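PDB 4LW8: putative epimerase from Burkholderia cenocepacia, which is a putative NAD(P)-dependent epimerase of the epimerase/dehydratase family, probably acting on a nucleotide sugar in the biosynthesis of lipopolysaccharide O-antigen. Local coordinates for residues Thr24-Phe29 against Tyr33-Leu38; Thr65-Asp70 against Arg78-Asp83; Asp70-Glu75 against Pro103-Ala108; Ala108-Gly113 against Asn158-Ser163; Asn116-Leu121 against Tyr169-Trp174. All coordinates share one frame; numbering follows the deposited sequence.

Interaction 1. Residues Thr24-Phe29 against Tyr33-Leu38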
# COMPACT_ATOMS: atom_id res chain seq x y z
N THR A 24 -10.62 -17.81 5.74
CA THR A 24 -11.37 -16.62 6.10
C THR A 24 -12.41 -16.32 5.02
O THR A 24 -12.18 -16.56 3.84
CB THR A 24 -10.45 -15.41 6.30
OG1 THR A 24 -9.80 -15.09 5.06
CG2 THR A 24 -9.42 -15.69 7.40
N GLY A 25 -13.57 -15.78 5.42
CA GLY A 25 -14.64 -15.51 4.48
C GLY A 25 -15.14 -16.81 3.85
O GLY A 25 -15.51 -16.84 2.68
N LEU A 26 -15.14 -17.88 4.65
CA LEU A 26 -15.50 -19.22 4.17
C LEU A 26 -16.90 -19.30 3.55
O LEU A 26 -17.10 -20.05 2.59
CB LEU A 26 -15.41 -20.23 5.33
CG LEU A 26 -15.85 -21.68 5.07
CD1 LEU A 26 -15.14 -22.27 3.85
CD2 LEU A 26 -15.58 -22.55 6.29
N THR A 27 -17.86 -18.54 4.08
CA THR A 27 -19.24 -18.68 3.58
C THR A 27 -19.56 -17.70 2.44
O THR A 27 -20.68 -17.65 1.96
CB THR A 27 -20.29 -18.50 4.71
OG1 THR A 27 -20.15 -17.21 5.31
CG2 THR A 27 -20.09 -19.58 5.79
N GLY A 28 -18.57 -16.95 1.97
CA GLY A 28 -18.82 -16.10 0.82
C GLY A 28 -18.85 -16.93 -0.46
O GLY A 28 -18.70 -18.16 -0.42
N PHE A 29 -19.03 -16.25 -1.59
CA PHE A 29 -19.09 -16.90 -2.89
C PHE A 29 -17.89 -17.82 -3.17
O PHE A 29 -18.07 -19.00 -3.42
CB PHE A 29 -19.18 -15.83 -3.98
CG PHE A 29 -18.92 -16.34 -5.37
CD1 PHE A 29 -19.75 -17.28 -5.95
CD2 PHE A 29 -17.86 -15.83 -6.12
CE1 PHE A 29 -19.52 -17.74 -7.23
CE2 PHE A 29 -17.63 -16.28 -7.39
CZ PHE A 29 -18.45 -17.24 -7.95
N TYR A 33 -16.90 -22.68 -2.79
CA TYR A 33 -16.15 -23.54 -3.70
C TYR A 33 -14.78 -23.96 -3.14
O TYR A 33 -14.33 -25.08 -3.37
CB TYR A 33 -16.02 -22.84 -5.04
CG TYR A 33 -17.37 -22.66 -5.69
CD1 TYR A 33 -17.97 -23.70 -6.40
CD2 TYR A 33 -18.07 -21.47 -5.56
CE1 TYR A 33 -19.21 -23.54 -6.97
CE2 TYR A 33 -19.31 -21.30 -6.14
CZ TYR A 33 -19.88 -22.35 -6.84
OH TYR A 33 -21.12 -22.21 -7.41
N MET A 34 -14.11 -23.07 -2.40
CA MET A 34 -12.82 -23.41 -1.80
C MET A 34 -13.00 -24.55 -0.80
O MET A 34 -12.16 -25.45 -0.68
CB MET A 34 -12.20 -22.20 -1.09
CG MET A 34 -10.72 -22.37 -0.76
SD MET A 34 -9.71 -22.42 -2.25
CE MET A 34 -8.93 -24.04 -2.09
N ALA A 35 -14.12 -24.51 -0.10
CA ALA A 35 -14.45 -25.54 0.88
C ALA A 35 -14.54 -26.92 0.21
O ALA A 35 -13.92 -27.88 0.66
CB ALA A 35 -15.75 -25.20 1.58
N GLU A 36 -15.29 -27.02 -0.89
CA GLU A 36 -15.42 -28.28 -1.60
C GLU A 36 -14.05 -28.80 -2.09
O GLU A 36 -13.75 -29.99 -1.96
CB GLU A 36 -16.39 -28.13 -2.78
CG GLU A 36 -16.74 -29.45 -3.48
CD GLU A 36 -15.66 -29.93 -4.44
OE1 GLU A 36 -14.91 -29.07 -4.96
OE2 GLU A 36 -15.57 -31.16 -4.65
N ARG A 37 -13.24 -27.92 -2.66
CA ARG A 37 -11.89 -28.30 -3.11
C ARG A 37 -11.06 -28.88 -1.96
O ARG A 37 -10.48 -29.95 -2.09
CB ARG A 37 -11.17 -27.11 -3.73
CG ARG A 37 -11.28 -27.02 -5.25
CD ARG A 37 -12.68 -26.60 -5.74
NE ARG A 37 -12.69 -26.52 -7.21
CZ ARG A 37 -12.89 -27.57 -8.00
NH1 ARG A 37 -13.13 -28.77 -7.47
NH2 ARG A 37 -12.87 -27.43 -9.32
N LEU A 38 -11.01 -28.17 -0.84
CA LEU A 38 -10.24 -28.60 0.32
C LEU A 38 -10.77 -29.90 0.93
O LEU A 38 -9.99 -30.78 1.29
CB LEU A 38 -10.22 -27.51 1.38
CG LEU A 38 -9.35 -26.30 1.03
CD1 LEU A 38 -9.67 -25.16 1.96
CD2 LEU A 38 -7.86 -26.65 1.12
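F29 and Y33, four residues apart, meet as an offset edge-to-face pair in which the edge of the tyrosine is turned toward the face of the phenylalanine. Their planes stand at 73° and their centroids lie 5.7 Å apart, with the tyrosine edge set off-centre from the phenylalanine ring. F29 CE1 makes the nearest ring contact, 3.7 Å from Y33 CE2. The first torsions account for the meeting. In F29 CG lies anti to the backbone N (chi1 166°), whereas in Y33 it lies anti to the carbonyl carbon (chi1 -65°), which folds the tyrosine ring back along the helix toward F29. The same ring edge also receives the backbone, F29 O lying near the Y33 plane, 3.3 Å from Y33 CD2. Y33 suits the place because its hydroxyl is hydrogen-bonded to V191 O, which anchors the far end of the ring.

A second, purely apolar touch lies further along the helix, where L26 CD1 reaches A35 CB at 3.8 Å. The small alanine lets the loop come close. L26 stands inside a type I turn from G25 to G28, part of the glycine-rich TGxxGxxG sequence with which Rossmann-type nucleotide-binding proteins join their first strand to their first helix. G25, with positive phi, suits that turn.

The contact thus packs the loop after strand 20-24 against helix 29-40. L26 also touches V45 of strand 44-49, and both aromatic rings touch V227 of helix 227-240.

Interaction 2. Residues Thr65-Asp70 against Arg78-Asp83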
# COMPACT_ATOMS: atom_id res chain seq x y z
N THR A 65 -16.46 -26.22 10.16
CA THR A 65 -16.49 -25.63 11.49
C THR A 65 -16.40 -24.10 11.31
O THR A 65 -15.40 -23.60 10.81
CB THR A 65 -15.34 -26.15 12.37
OG1 THR A 65 -15.45 -27.57 12.52
CG2 THR A 65 -15.38 -25.49 13.75
N LEU A 66 -17.46 -23.39 11.69
CA LEU A 66 -17.57 -21.95 11.44
C LEU A 66 -17.34 -21.15 12.71
O LEU A 66 -18.10 -21.27 13.66
CB LEU A 66 -18.95 -21.62 10.88
CG LEU A 66 -19.35 -22.40 9.62
CD1 LEU A 66 -20.73 -21.98 9.16
CD2 LEU A 66 -18.34 -22.15 8.54
N LEU A 67 -16.31 -20.31 12.71
CA LEU A 67 -15.98 -19.52 13.89
C LEU A 67 -16.34 -18.03 13.70
O LEU A 67 -15.83 -17.38 12.79
CB LEU A 67 -14.49 -19.68 14.22
CG LEU A 67 -13.90 -21.10 14.37
CD1 LEU A 67 -12.41 -21.03 14.71
CD2 LEU A 67 -14.65 -21.91 15.41
N PRO A 68 -17.22 -17.48 14.56
CA PRO A 68 -17.54 -16.05 14.39
C PRO A 68 -16.35 -15.18 14.80
O PRO A 68 -16.03 -15.07 15.99
CB PRO A 68 -18.74 -15.84 15.32
CG PRO A 68 -19.21 -17.21 15.71
CD PRO A 68 -18.00 -18.09 15.64
N VAL A 69 -15.71 -14.57 13.81
CA VAL A 69 -14.54 -13.74 14.02
C VAL A 69 -14.57 -12.48 13.14
O VAL A 69 -14.72 -12.56 11.93
CB VAL A 69 -13.21 -14.51 13.72
CG1 VAL A 69 -12.04 -13.64 14.05
CG2 VAL A 69 -13.13 -15.82 14.50
N ASP A 70 -14.43 -11.32 13.76
CA ASP A 70 -14.19 -10.09 13.01
C ASP A 70 -12.68 -9.95 12.75
O ASP A 70 -11.88 -10.03 13.68
CB ASP A 70 -14.76 -8.89 13.78
CG ASP A 70 -14.26 -7.55 13.25
OD1 ASP A 70 -14.00 -7.42 12.03
OD2 ASP A 70 -14.14 -6.60 14.06
N ARG A 78 -6.60 -14.48 16.98
CA ARG A 78 -5.56 -15.31 17.58
C ARG A 78 -6.17 -16.58 18.19
O ARG A 78 -5.69 -17.69 17.95
CB ARG A 78 -4.79 -14.51 18.63
CG ARG A 78 -3.58 -15.25 19.22
CD ARG A 78 -3.27 -14.83 20.66
NE ARG A 78 -4.41 -15.07 21.55
CZ ARG A 78 -4.74 -16.26 22.05
NH1 ARG A 78 -4.01 -17.33 21.77
NH2 ARG A 78 -5.81 -16.37 22.84
N ALA A 79 -7.25 -16.41 18.95
CA ALA A 79 -7.93 -17.53 19.60
C ALA A 79 -8.54 -18.51 18.60
O ALA A 79 -8.49 -19.73 18.80
CB ALA A 79 -9.00 -17.02 20.55
N ALA A 80 -9.12 -17.99 17.52
CA ALA A 80 -9.65 -18.85 16.46
C ALA A 80 -8.55 -19.69 15.80
O ALA A 80 -8.72 -20.88 15.55
CB ALA A 80 -10.38 -18.02 15.40
N ALA A 81 -7.41 -19.06 15.49
CA ALA A 81 -6.31 -19.76 14.85
C ALA A 81 -5.73 -20.84 15.75
O ALA A 81 -5.41 -21.94 15.29
CB ALA A 81 -5.21 -18.78 14.48
N ALA A 82 -5.58 -20.51 17.03
CA ALA A 82 -4.98 -21.45 17.98
C ALA A 82 -5.88 -22.68 18.18
O ALA A 82 -5.39 -23.77 18.47
CB ALA A 82 -4.69 -20.75 19.30
N ASP A 83 -7.18 -22.48 18.04
CA ASP A 83 -8.17 -23.56 18.14
C ASP A 83 -8.17 -24.38 16.84
O ASP A 83 -8.16 -25.61 16.88
CB ASP A 83 -9.56 -22.95 18.40
CG ASP A 83 -10.63 -24.00 18.77
OD1 ASP A 83 -10.30 -25.10 19.25
OD2 ASP A 83 -11.82 -23.70 18.58
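A80 is gripped from the strand side by two branched side chains, L67 and V69. L67 CD1 comes within 3.7 Å of A80 CB, and V69 CG2 lies 3.6 Å from A80 CB. L67 CD1 also rests near the helix backbone, 3.8 Å from A80 O. Alanine suits this place: its short side chain allows the CA atoms of L67 and A80 to approach to 6.9 Å. L67 and V69 are two apart on an extended chain, so both face the helix, with P68 turned away; V69 presents CG2 because its other methyl, CG1, is anti to the backbone N (chi1 -175°).

Strand 65-68 runs parallel to strand 44-49, and helix 74-84 packs on it before the chain returns to the sheet at strand 88-91, a beta-alpha-beta crossover of the Rossmann fold.

Away from this apolar point the contact is loose. D83 directs its CB toward the strand, yet D83 OD2 comes no nearer than 4.6 Å, to L67 CD2; the acid is exposed, and it touches W46, as L67 does. At the other end of the helix segment, R78 points its guanidinium elsewhere and forms a salt bridge with E75, one turn earlier on the solvent-facing surface.

Interaction 3. Residues Asp70-Glu75 against Pro103-Ala108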
# COMPACT_ATOMS: atom_id res chain seq x y z
N ASP A 70 -14.43 -11.32 13.76
CA ASP A 70 -14.19 -10.09 13.01
C ASP A 70 -12.68 -9.95 12.75
O ASP A 70 -11.88 -10.03 13.68
CB ASP A 70 -14.76 -8.89 13.78
CG ASP A 70 -14.26 -7.55 13.25
OD1 ASP A 70 -14.00 -7.42 12.03
OD2 ASP A 70 -14.14 -6.60 14.06
N LEU A 71 -12.28 -9.77 11.49
CA LEU A 71 -10.86 -9.65 11.13
C LEU A 71 -10.12 -8.55 11.90
O LEU A 71 -8.93 -8.67 12.20
CB LEU A 71 -10.71 -9.39 9.64
CG LEU A 71 -10.93 -10.54 8.65
CD1 LEU A 71 -11.04 -9.96 7.25
CD2 LEU A 71 -9.80 -11.53 8.72
N LEU A 72 -10.83 -7.47 12.23
CA LEU A 72 -10.20 -6.38 12.97
C LEU A 72 -10.08 -6.69 14.47
O LEU A 72 -9.50 -5.92 15.23
CB LEU A 72 -10.96 -5.07 12.73
CG LEU A 72 -10.93 -4.54 11.29
CD1 LEU A 72 -11.56 -3.13 11.18
CD2 LEU A 72 -9.49 -4.53 10.74
N ASP A 73 -10.64 -7.82 14.88
CA ASP A 73 -10.55 -8.27 16.27
C ASP A 73 -9.33 -9.20 16.42
O ASP A 73 -9.44 -10.42 16.25
CB ASP A 73 -11.85 -8.99 16.66
CG ASP A 73 -11.93 -9.33 18.13
OD1 ASP A 73 -10.88 -9.30 18.83
OD2 ASP A 73 -13.07 -9.62 18.58
N ALA A 74 -8.17 -8.61 16.71
CA ALA A 74 -6.90 -9.33 16.66
C ALA A 74 -6.91 -10.49 17.64
O ALA A 74 -6.45 -11.59 17.32
CB ALA A 74 -5.73 -8.37 16.95
N GLU A 75 -7.45 -10.25 18.83
CA GLU A 75 -7.47 -11.28 19.86
C GLU A 75 -8.40 -12.43 19.48
O GLU A 75 -8.05 -13.59 19.67
CB GLU A 75 -7.85 -10.68 21.21
CG GLU A 75 -7.95 -11.70 22.35
CD GLU A 75 -6.73 -12.63 22.44
OE1 GLU A 75 -6.94 -13.84 22.66
OE2 GLU A 75 -5.58 -12.14 22.31
N PRO A 103 -13.60 4.42 2.42
CA PRO A 103 -12.24 4.02 2.04
C PRO A 103 -11.49 3.50 3.27
O PRO A 103 -10.75 2.52 3.17
CB PRO A 103 -11.60 5.32 1.52
CG PRO A 103 -12.75 6.22 1.20
CD PRO A 103 -13.87 5.84 2.13
N SER A 104 -11.71 4.14 4.41
CA SER A 104 -11.01 3.79 5.64
C SER A 104 -11.22 2.33 6.07
O SER A 104 -10.29 1.70 6.58
CB SER A 104 -11.43 4.73 6.76
OG SER A 104 -12.74 4.42 7.18
N GLN A 105 -12.43 1.80 5.88
CA GLN A 105 -12.71 0.42 6.24
C GLN A 105 -12.08 -0.57 5.26
O GLN A 105 -11.62 -1.66 5.65
CB GLN A 105 -14.22 0.19 6.33
CG GLN A 105 -14.77 0.48 7.72
CD GLN A 105 -14.12 -0.39 8.80
OE1 GLN A 105 -13.16 0.03 9.46
NE2 GLN A 105 -14.64 -1.61 8.97
N THR A 106 -12.03 -0.17 4.00
CA THR A 106 -11.39 -0.94 2.95
C THR A 106 -9.91 -1.12 3.23
O THR A 106 -9.39 -2.23 3.17
CB THR A 106 -11.57 -0.26 1.58
OG1 THR A 106 -12.96 -0.25 1.23
CG2 THR A 106 -10.78 -0.99 0.50
N TYR A 107 -9.22 -0.02 3.57
CA TYR A 107 -7.81 -0.14 3.93
C TYR A 107 -7.60 -0.92 5.24
O TYR A 107 -6.75 -1.81 5.31
CB TYR A 107 -7.17 1.25 4.02
CG TYR A 107 -6.98 1.88 2.65
CD1 TYR A 107 -6.05 1.36 1.75
CD2 TYR A 107 -7.74 2.98 2.26
CE1 TYR A 107 -5.86 1.94 0.49
CE2 TYR A 107 -7.56 3.56 0.99
CZ TYR A 107 -6.62 3.03 0.12
OH TYR A 107 -6.44 3.60 -1.10
N ALA A 108 -8.41 -0.63 6.26
CA ALA A 108 -8.30 -1.33 7.54
C ALA A 108 -8.53 -2.84 7.40
O ALA A 108 -7.66 -3.64 7.78
CB ALA A 108 -9.30 -0.74 8.55
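L72 reaches A108 and Q105 through an extended side chain: with CG anti to the carbonyl carbon (chi1 -65°), its two methyls are carried across to the helix. Q105 has to bend to meet it, and the turn at chi2 (-59°) brings the edge of its amide up to L72 CD1. There L72 CD1 lies 3.9 Å from Q105 OE1, the two side chains crossing obliquely. The second branch takes the backbone, L72 CD2 standing 3.6 Å from A108 O, while L72 CD1 approaches A108 CB more loosely at 4.2 Å. A branched leucine can thus touch methyl, carbonyl and amide together; no hydrogen bond joins the two segments.

The leucine is presented by a hydrogen-bonded turn leading into helix 74-84. D70 OD1 accepts from L72 N at 3.2 Å in an Asx turn, the donor coming from above the carboxylate plane (74° out of it). A type I turn closes over it, with D73 N bonded to D70 O at 2.8 Å. D73 is the N-cap of the helix, its OD1 taking the backbone N of A76, a usual role for aspartate.

Elsewhere on helix 103-122, S104 packs on V112 of the second subunit, and Y107 on A170 of that subunit.

Interaction 4. Residues Ala108-Gly113 against Asn158-Ser163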
# COMPACT_ATOMS: atom_id res chain seq x y z
N ALA A 108 -8.41 -0.63 6.26
CA ALA A 108 -8.30 -1.33 7.54
C ALA A 108 -8.53 -2.84 7.40
O ALA A 108 -7.66 -3.64 7.78
CB ALA A 108 -9.30 -0.74 8.55
N VAL A 109 -9.66 -3.23 6.82
CA VAL A 109 -9.98 -4.65 6.68
C VAL A 109 -8.92 -5.37 5.81
O VAL A 109 -8.42 -6.43 6.19
CB VAL A 109 -11.38 -4.86 6.06
CG1 VAL A 109 -11.58 -6.32 5.70
CG2 VAL A 109 -12.48 -4.39 7.02
N ASN A 110 -8.57 -4.81 4.65
CA ASN A 110 -7.66 -5.52 3.76
C ASN A 110 -6.18 -5.52 4.17
O ASN A 110 -5.46 -6.46 3.85
CB ASN A 110 -7.81 -5.00 2.32
CG ASN A 110 -9.22 -5.23 1.79
OD1 ASN A 110 -9.94 -6.07 2.31
ND2 ASN A 110 -9.62 -4.47 0.77
N ILE A 111 -5.72 -4.47 4.86
CA ILE A 111 -4.33 -4.45 5.33
C ILE A 111 -4.20 -4.97 6.76
O ILE A 111 -3.46 -5.92 7.02
CB ILE A 111 -3.71 -3.03 5.30
CG1 ILE A 111 -3.76 -2.45 3.89
CG2 ILE A 111 -2.27 -3.08 5.81
CD1 ILE A 111 -3.38 -0.97 3.86
N VAL A 112 -4.89 -4.33 7.70
CA VAL A 112 -4.75 -4.68 9.10
C VAL A 112 -5.46 -6.02 9.40
O VAL A 112 -4.92 -6.83 10.14
CB VAL A 112 -5.28 -3.55 10.01
CG1 VAL A 112 -5.22 -3.97 11.52
CG2 VAL A 112 -4.45 -2.30 9.77
N GLY A 113 -6.61 -6.28 8.79
CA GLY A 113 -7.28 -7.57 8.95
C GLY A 113 -6.37 -8.72 8.52
O GLY A 113 -6.27 -9.74 9.19
N ASN A 158 -8.20 2.14 -8.06
CA ASN A 158 -9.14 2.59 -7.03
C ASN A 158 -8.63 2.16 -5.65
O ASN A 158 -7.64 1.42 -5.57
CB ASN A 158 -10.55 2.05 -7.30
CG ASN A 158 -10.58 0.53 -7.44
OD1 ASN A 158 -9.99 -0.21 -6.65
ND2 ASN A 158 -11.27 0.06 -8.47
N ASP A 159 -9.26 2.66 -4.59
CA ASP A 159 -8.78 2.38 -3.23
C ASP A 159 -8.78 0.90 -2.91
O ASP A 159 -7.89 0.40 -2.24
CB ASP A 159 -9.61 3.14 -2.19
CG ASP A 159 -9.35 4.63 -2.23
OD1 ASP A 159 -8.20 5.06 -1.99
OD2 ASP A 159 -10.28 5.39 -2.52
N TYR A 160 -9.79 0.20 -3.40
CA TYR A 160 -9.85 -1.25 -3.19
C TYR A 160 -8.59 -1.91 -3.78
O TYR A 160 -7.93 -2.72 -3.11
CB TYR A 160 -11.11 -1.84 -3.83
CG TYR A 160 -11.16 -3.36 -3.75
CD1 TYR A 160 -11.26 -4.02 -2.53
CD2 TYR A 160 -11.08 -4.14 -4.90
CE1 TYR A 160 -11.29 -5.42 -2.46
CE2 TYR A 160 -11.11 -5.54 -4.83
CZ TYR A 160 -11.21 -6.16 -3.61
OH TYR A 160 -11.25 -7.54 -3.55
N ALA A 161 -8.23 -1.56 -5.02
CA ALA A 161 -7.06 -2.17 -5.66
C ALA A 161 -5.76 -1.78 -4.94
O ALA A 161 -4.84 -2.60 -4.80
CB ALA A 161 -7.00 -1.77 -7.15
N VAL A 162 -5.67 -0.53 -4.48
CA VAL A 162 -4.53 -0.07 -3.70
C VAL A 162 -4.40 -0.87 -2.40
O VAL A 162 -3.30 -1.29 -2.01
CB VAL A 162 -4.63 1.43 -3.35
CG1 VAL A 162 -3.49 1.85 -2.39
CG2 VAL A 162 -4.60 2.29 -4.64
N SER A 163 -5.53 -1.11 -1.74
CA SER A 163 -5.51 -1.82 -0.45
C SER A 163 -5.06 -3.27 -0.65
O SER A 163 -4.39 -3.83 0.22
CB SER A 163 -6.90 -1.76 0.24
OG SER A 163 -7.84 -2.71 -0.27
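N110 of helix 103-122 and S163 of helix 159-172 join two nearly parallel helices of the Rossmann domain, whose local axes lie 9.7 Å apart and 5° from parallel. N110 ND2 gives a hydrogen bond of 2.7 Å to S163 OG, almost perfectly straight (176°) and lying in the amide plane. Placed between the backbone N and the carbonyl carbon, S163 OG donates to Y160 O at 2.8 Å while accepting from N110, so this buried hydroxyl is used both ways. The other side of the amide is held too, N110 OD1 accepting from R95 N. These bonds at both ends fix its rotation, as suits an asparagine.

N110 ND2 also lies 3.7 Å from Y160 CD1, the amide and ring planes being 72° apart. I111 CG1 lies 4.0 Å from S163 O, while its side chain packs on I111 of the second subunit. N158 caps the start of helix 159-172, its OD1 accepting from A161 N at 2.8 Å, and D159 salt-bridges R115 of the second subunit. A wider pi-type turn lies at 108-113, just where N110 sits.

Y160 begins a YxxxK sequence, whose tyrosine is catalytic in short-chain dehydrogenase/reductases; by family resemblance, N110 and S163 sit beside what is probably the active-site tyrosine.

Interaction 5. Residues Asn116-Leu121 against Tyr169-Trp174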
# COMPACT_ATOMS: atom_id res chain seq x y z
N ASN A 116 -3.63 -9.05 11.07
CA ASN A 116 -4.11 -9.77 12.25
C ASN A 116 -4.09 -11.27 12.05
O ASN A 116 -3.72 -12.01 12.96
CB ASN A 116 -5.52 -9.34 12.63
CG ASN A 116 -5.56 -7.93 13.16
OD1 ASN A 116 -4.54 -7.37 13.55
ND2 ASN A 116 -6.75 -7.36 13.21
N LEU A 117 -4.49 -11.71 10.86
CA LEU A 117 -4.45 -13.13 10.52
C LEU A 117 -3.02 -13.68 10.57
O LEU A 117 -2.78 -14.75 11.14
CB LEU A 117 -5.04 -13.38 9.13
CG LEU A 117 -4.83 -14.79 8.56
CD1 LEU A 117 -5.56 -15.86 9.40
CD2 LEU A 117 -5.26 -14.85 7.08
N LEU A 118 -2.07 -12.97 9.94
CA LEU A 118 -0.69 -13.43 9.89
C LEU A 118 -0.08 -13.47 11.29
O LEU A 118 0.61 -14.43 11.63
CB LEU A 118 0.15 -12.52 8.95
CG LEU A 118 -0.33 -12.52 7.49
CD1 LEU A 118 0.45 -11.54 6.65
CD2 LEU A 118 -0.25 -13.92 6.85
N ALA A 119 -0.36 -12.46 12.11
CA ALA A 119 0.13 -12.45 13.49
C ALA A 119 -0.40 -13.64 14.29
O ALA A 119 0.32 -14.24 15.09
CB ALA A 119 -0.24 -11.12 14.19
N ALA A 120 -1.68 -13.96 14.07
CA ALA A 120 -2.31 -15.10 14.73
C ALA A 120 -1.64 -16.42 14.34
O ALA A 120 -1.36 -17.27 15.18
CB ALA A 120 -3.80 -15.14 14.41
N LEU A 121 -1.37 -16.59 13.04
CA LEU A 121 -0.75 -17.83 12.57
C LEU A 121 0.70 -17.93 13.05
O LEU A 121 1.16 -19.00 13.47
CB LEU A 121 -0.82 -17.90 11.04
CG LEU A 121 -2.24 -17.87 10.46
CD1 LEU A 121 -2.19 -17.69 8.95
CD2 LEU A 121 -2.95 -19.17 10.81
N TYR A 169 2.29 -6.15 0.24
CA TYR A 169 3.55 -5.67 0.83
C TYR A 169 3.54 -5.89 2.34
O TYR A 169 4.56 -6.28 2.91
CB TYR A 169 3.79 -4.19 0.50
CG TYR A 169 4.33 -3.95 -0.90
CD1 TYR A 169 5.64 -4.28 -1.24
CD2 TYR A 169 3.51 -3.41 -1.90
CE1 TYR A 169 6.13 -4.06 -2.52
CE2 TYR A 169 3.98 -3.21 -3.18
CZ TYR A 169 5.29 -3.53 -3.48
OH TYR A 169 5.75 -3.32 -4.75
N ALA A 170 2.40 -5.66 2.99
CA ALA A 170 2.29 -5.87 4.44
C ALA A 170 2.52 -7.34 4.78
O ALA A 170 3.17 -7.66 5.77
CB ALA A 170 0.92 -5.41 4.96
N ALA A 171 2.01 -8.22 3.93
CA ALA A 171 2.14 -9.65 4.18
C ALA A 171 3.58 -10.16 4.05
O ALA A 171 4.01 -11.05 4.78
CB ALA A 171 1.21 -10.43 3.25
N LYS A 172 4.32 -9.60 3.10
CA LYS A 172 5.70 -10.03 2.90
C LYS A 172 6.58 -9.74 4.10
O LYS A 172 7.66 -10.30 4.21
CB LYS A 172 6.27 -9.39 1.63
CG LYS A 172 5.59 -9.91 0.36
CD LYS A 172 6.21 -9.33 -0.92
CE LYS A 172 5.67 -10.07 -2.15
NZ LYS A 172 6.29 -9.64 -3.42
N LEU A 173 6.13 -8.87 5.01
CA LEU A 173 6.89 -8.63 6.24
C LEU A 173 6.92 -9.88 7.13
O LEU A 173 7.75 -10.00 8.00
CB LEU A 173 6.31 -7.44 7.04
CG LEU A 173 6.17 -6.12 6.27
CD1 LEU A 173 5.55 -5.04 7.14
CD2 LEU A 173 7.53 -5.65 5.73
N TRP A 174 6.00 -10.81 6.88
CA TRP A 174 5.89 -12.04 7.67
C TRP A 174 6.58 -13.24 7.01
O TRP A 174 6.46 -14.36 7.50
CB TRP A 174 4.40 -12.34 7.94
CG TRP A 174 3.78 -11.25 8.77
CD1 TRP A 174 3.26 -10.06 8.32
CD2 TRP A 174 3.65 -11.23 10.19
NE1 TRP A 174 2.81 -9.31 9.38
CE2 TRP A 174 3.04 -10.01 10.54
CE3 TRP A 174 3.99 -12.14 11.21
CZ2 TRP A 174 2.76 -9.67 11.86
CZ3 TRP A 174 3.71 -11.80 12.53
CH2 TRP A 174 3.10 -10.57 12.84
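L118 can be followed from its backbone outward between W174 and A171. CB comes first and sits over one face of the indole: it is 3.9 Å from the centroid of the five-membered ring and only 9° off its normal, a CH-pi contact. With CG anti to the carbonyl carbon (chi1 -62°), the chain then runs on past the ring toward the other helix. At the tip, CD1 wedges between two partners: L118 CD1 lies 3.6 Å from W174 CD1 and 3.5 Å from A171 CA. The methyl of A171 adds to this, its CB standing 3.7 Å from L118 CD1. A leucine is long enough to reach both, and alanine opposite allows the close approach.

The six-membered part of the indole is met by A119. A119 CB lies 3.6 Å from W174 CH2, and A119 N stands above the same ring face as L118 CB, toward the rim. A small residue here lets the broad ring lie against the helix backbone. Within its own segment, A171 O lies in plane at the edge of the indole, and the same oxygen accepts the backbone N of W174 at 2.9 Å. R177 adds a cation-pi contact to the ring.

The contact packs residues 169-174, on and just after helix 159-172, against helix 103-122. L118 also touches V131 of strand 130-134, A171 touches L133 of the same strand, and behind helix 103-122 A120 packs on helix 74-84.

How the interactions relate
From the N terminus, interaction 1 closes a gap of three residues, tying the glycine-rich loop to its helix, and is complete before interaction 2 begins. Interaction 2 spans seven residues and crosses with interaction 3, which shares D70 and reaches over 27 residues from the loop before helix 74-84 to helix 103-122. Interactions 4 and 5 cross each other too, both joining helix 103-122 to helix 159-172 across gaps of 44 and 47 residues. Neighbouring contacts meet directly: L26 packs on L66, L71 O lies 2.7 Å from N116 ND2, and Y107 OH meets D159 OD1. Interactions 3, 4 and 5 all border the second subunit.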